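Local coordinates for Two-component system sensor histidine kinase (Bacteroides thetaiotaomicron, PDB 3OTT), which probably senses saccharides through this extracellular beta-propeller and beta-sandwich region and relays the signal by histidine autophosphorylation to control transcription, at residues Phe330-Ser333 with Lys334-Trp338; Phe348-Pro351 with Ala352-His356. All coordinates share one frame; numbering follows the deposited sequence.

Interaction 1. Residues Phe330-Ser333 with Lys334-Trp338; sequences FRDS and KGFYW
Phe330 pairs with Trp338 and Arg331 with Tyr337 as the antiparallel strands of a 3:5 hairpin, closed by a type I beta turn from Asp332 to Gly335 with a G1 beta bulge at Gly335: Gly335 N reaches Asp332 O at 2.8 Å, and Phe336 O accepts Asp332 N. The Asp332 carboxylate folds back over the turn, a chi1 of 70° setting its CG between backbone N and carbonyl carbon: OD1 accepts Phe336 N at 2.9 Å, and OD2 takes the indole NE1 of Trp338 at 3.1 Å. That bond is nearly straight (166°) and lies in the indole plane, yet it enters from above the carboxylate plane. Tyr399 OH also bonds there, so OD2 of this buried residue has two polar partners. On the other face of the hairpin from Phe330 and Trp338, Arg331 runs extended across the ring of Tyr337; its CG sits over the ring face, 3.9 Å from the centroid, in a CH-pi contact. The guanidinium lies 22° from parallel to the ring, with Tyr337 OH over one of its faces. NE bonds to Gly335 O at 3.2 Å, while NH1 makes a salt bridge with Asp605. The hairpin joins the first two strands of a four-stranded propeller blade: Trp338 and Phe330 pack on Ile378 of strand 375-380, and strand 337-341 continues the sheet to strand 344-348.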
# COMPACT_ATOMS: atom_id res chain seq x y z
N PHE B 330 1.51 18.09 -15.81
CA PHE B 330 0.64 18.88 -16.63
C PHE B 330 -0.73 18.94 -15.99
O PHE B 330 -1.19 18.00 -15.38
CB PHE B 330 0.55 18.29 -18.04
CG PHE B 330 -0.09 19.22 -19.05
CD1 PHE B 330 0.65 20.25 -19.63
CD2 PHE B 330 -1.46 19.05 -19.41
CE1 PHE B 330 0.03 21.13 -20.58
CE2 PHE B 330 -2.09 19.91 -20.33
CZ PHE B 330 -1.36 20.96 -20.90
N ARG B 331 -1.37 20.08 -16.08
CA ARG B 331 -2.77 20.20 -15.66
C ARG B 331 -3.55 20.71 -16.90
O ARG B 331 -3.19 21.72 -17.50
CB ARG B 331 -2.88 21.21 -14.51
CG ARG B 331 -4.20 21.12 -13.76
CD ARG B 331 -4.50 22.34 -12.99
NE ARG B 331 -5.64 22.10 -12.13
CZ ARG B 331 -6.26 23.08 -11.46
NH1 ARG B 331 -5.81 24.32 -11.60
NH2 ARG B 331 -7.31 22.84 -10.67
N ASP B 332 -4.62 20.01 -17.29
CA ASP B 332 -5.31 20.38 -18.50
C ASP B 332 -6.34 21.51 -18.33
O ASP B 332 -6.66 21.92 -17.22
CB ASP B 332 -5.89 19.16 -19.23
CG ASP B 332 -7.01 18.53 -18.52
OD1 ASP B 332 -7.62 19.17 -17.62
OD2 ASP B 332 -7.30 17.36 -18.85
N SER B 333 -6.83 21.98 -19.47
CA SER B 333 -7.86 23.00 -19.52
C SER B 333 -9.13 22.60 -18.72
O SER B 333 -9.69 23.46 -18.11
CB SER B 333 -8.16 23.44 -20.97
OG SER B 333 -8.77 22.37 -21.69
N LYS B 334 -9.52 21.32 -18.64
CA LYS B 334 -10.59 20.89 -17.71
C LYS B 334 -10.19 20.76 -16.18
O LYS B 334 -11.05 20.47 -15.34
CB LYS B 334 -11.25 19.58 -18.13
CG LYS B 334 -11.77 19.44 -19.56
CD LYS B 334 -11.60 17.96 -20.03
CE LYS B 334 -12.46 17.62 -21.25
NZ LYS B 334 -11.99 18.34 -22.47
N GLY B 335 -8.92 20.95 -15.82
CA GLY B 335 -8.50 20.94 -14.44
C GLY B 335 -7.95 19.62 -13.94
O GLY B 335 -7.51 19.53 -12.78
N PHE B 336 -7.91 18.61 -14.80
CA PHE B 336 -7.30 17.33 -14.42
C PHE B 336 -5.79 17.51 -14.31
O PHE B 336 -5.18 18.14 -15.16
CB PHE B 336 -7.61 16.21 -15.42
CG PHE B 336 -9.06 15.75 -15.43
CD1 PHE B 336 -9.55 14.91 -14.43
CD2 PHE B 336 -9.94 16.15 -16.45
CE1 PHE B 336 -10.91 14.47 -14.44
CE2 PHE B 336 -11.29 15.72 -16.49
CZ PHE B 336 -11.78 14.88 -15.47
N TYR B 337 -5.19 16.91 -13.29
CA TYR B 337 -3.75 16.86 -13.24
C TYR B 337 -3.31 15.60 -13.92
O TYR B 337 -4.00 14.60 -13.82
CB TYR B 337 -3.27 16.86 -11.79
CG TYR B 337 -3.61 18.12 -11.06
CD1 TYR B 337 -4.85 18.31 -10.45
CD2 TYR B 337 -2.66 19.15 -10.97
CE1 TYR B 337 -5.13 19.51 -9.75
CE2 TYR B 337 -2.93 20.30 -10.31
CZ TYR B 337 -4.14 20.49 -9.70
OH TYR B 337 -4.32 21.69 -9.05
N TRP B 338 -2.16 15.66 -14.61
CA TRP B 338 -1.61 14.52 -15.31
C TRP B 338 -0.12 14.48 -14.99
O TRP B 338 0.66 15.29 -15.53
CB TRP B 338 -1.77 14.69 -16.80
CG TRP B 338 -3.17 14.63 -17.33
CD1 TRP B 338 -4.00 15.69 -17.62
CD2 TRP B 338 -3.87 13.45 -17.72
NE1 TRP B 338 -5.20 15.23 -18.12
CE2 TRP B 338 -5.14 13.86 -18.18
CE3 TRP B 338 -3.56 12.09 -17.67
CZ2 TRP B 338 -6.07 12.94 -18.68
CZ3 TRP B 338 -4.48 11.21 -18.11
CH2 TRP B 338 -5.72 11.63 -18.64

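Interaction 2. Residues Phe348-Pro351 with Ala352-His356; sequences FTDP and AGERH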
# COMPACT_ATOMS: atom_id res chain seq x y z
N PHE B 348 -5.74 12.75 -11.94
CA PHE B 348 -6.36 12.98 -10.64
C PHE B 348 -6.79 14.44 -10.55
O PHE B 348 -6.33 15.26 -11.35
CB PHE B 348 -5.39 12.54 -9.49
CG PHE B 348 -4.14 13.35 -9.39
CD1 PHE B 348 -3.06 13.13 -10.27
CD2 PHE B 348 -4.00 14.32 -8.38
CE1 PHE B 348 -1.85 13.91 -10.15
CE2 PHE B 348 -2.82 15.10 -8.27
CZ PHE B 348 -1.74 14.90 -9.19
N THR B 349 -7.67 14.78 -9.63
CA THR B 349 -8.22 16.13 -9.58
C THR B 349 -7.79 17.00 -8.38
O THR B 349 -7.88 18.23 -8.43
CB THR B 349 -9.74 16.13 -9.60
OG1 THR B 349 -10.20 15.43 -8.43
CG2 THR B 349 -10.28 15.44 -10.88
N ASP B 350 -7.36 16.40 -7.30
CA ASP B 350 -6.85 17.30 -6.25
C ASP B 350 -5.48 16.86 -5.72
O ASP B 350 -5.30 15.68 -5.42
CB ASP B 350 -7.87 17.56 -5.11
CG ASP B 350 -7.86 16.45 -4.04
OD1 ASP B 350 -7.45 16.77 -2.89
OD2 ASP B 350 -8.25 15.28 -4.35
N PRO B 351 -4.52 17.80 -5.64
CA PRO B 351 -3.16 17.56 -5.21
C PRO B 351 -3.05 16.96 -3.81
O PRO B 351 -1.97 16.50 -3.42
CB PRO B 351 -2.54 18.97 -5.25
CG PRO B 351 -3.79 19.89 -5.06
CD PRO B 351 -4.72 19.20 -6.01
N ALA B 352 -4.12 16.95 -3.04
CA ALA B 352 -4.07 16.31 -1.72
C ALA B 352 -4.72 14.89 -1.71
O ALA B 352 -4.70 14.17 -0.68
CB ALA B 352 -4.61 17.24 -0.62
N GLY B 353 -5.27 14.51 -2.87
CA GLY B 353 -5.90 13.20 -3.06
C GLY B 353 -7.09 12.87 -2.17
O GLY B 353 -7.44 11.68 -2.03
N GLU B 354 -7.72 13.89 -1.57
CA GLU B 354 -8.91 13.68 -0.72
C GLU B 354 -10.08 12.99 -1.44
O GLU B 354 -10.73 12.12 -0.87
CB GLU B 354 -9.38 14.99 -0.12
CG GLU B 354 -8.29 15.70 0.58
CD GLU B 354 -8.69 17.08 1.05
OE1 GLU B 354 -9.75 17.20 1.73
OE2 GLU B 354 -7.92 18.04 0.75
N ARG B 355 -10.35 13.40 -2.67
CA ARG B 355 -11.27 12.64 -3.53
C ARG B 355 -10.43 11.49 -4.05
O ARG B 355 -9.38 11.72 -4.69
CB ARG B 355 -11.74 13.49 -4.70
CG ARG B 355 -11.91 14.96 -4.37
CD ARG B 355 -12.60 15.70 -5.47
NE ARG B 355 -12.13 17.08 -5.53
CZ ARG B 355 -12.09 17.83 -6.64
NH1 ARG B 355 -12.50 17.33 -7.81
NH2 ARG B 355 -11.64 19.08 -6.57
N HIS B 356 -10.84 10.25 -3.77
CA HIS B 356 -9.95 9.11 -4.07
C HIS B 356 -10.27 8.61 -5.49
O HIS B 356 -10.80 7.52 -5.70
CB HIS B 356 -10.06 8.00 -2.99
CG HIS B 356 -9.70 8.47 -1.60
ND1 HIS B 356 -8.41 8.80 -1.23
CD2 HIS B 356 -10.45 8.63 -0.48
CE1 HIS B 356 -8.39 9.16 0.05
NE2 HIS B 356 -9.62 9.06 0.52
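Asp350, in the loop between strands 344-348 and 359-361, reaches from one end of a type I beta turn to the backbone that leaves the other, the turn itself being closed by Gly353 N on Asp350 O at 2.8 Å. Its CB carries the carboxylate inward: chi1 of 84° holds CG between the backbone N and the carbonyl carbon, 3.4 Å from Gly353 N. From CG the two oxygens divide the amides ahead of them. OD1 receives Glu354 N at 3.2 Å through its syn lone pair, and Ala352 N approaches the same oxygen in a weak bond that resembles an Asx turn laid over the type I turn. OD2 accepts Arg355 N at 3.3 Å, this donor standing 37° above the carboxylate plane, and also touches Arg355 CG. The arginine chain then bends at chi3 and turns its guanidinium toward Thr349, whose OG1 lies over one face, 3.0 Å from NH1, but is bonded instead to Asp357. Glu354 brings OE2 to 3.9 Å from Asp350 OD1, and its side chain also lies beside the bound hexatantalum dodecabromide, whose pocket includes Ala352. Two backbone N-H groups, with a weak third from Ala352, would probably stabilise the carboxylate's negative charge and hold the loop in shape. Glu354 probably works against this; Arg355, beyond salt-bridge distance of OD2, may partly compensate for Glu354, though Arg738 lies beside that guanidinium.

Interaction 1 comes first along the chain, and interaction 2 follows in the same propeller blade, their centres 12 Å apart. The first closes the hairpin of strands 326-331 and 337-341; the second shapes the loop between strands 344-348 and 359-361, the last two strands of the blade. They meet directly: Tyr337 N probably bonds to Phe348 O at 2.8 Å, the Tyr337 ring packs against Thr349 O and Pro351 CD, and Phe336 touches Thr349 CG2. Within one blade the first turn therefore packs against the loop that contributes Ala352 and Glu354 to the hexatantalum dodecabromide site. That cluster is a component of this crystal, and its site need not mark where a natural ligand binds.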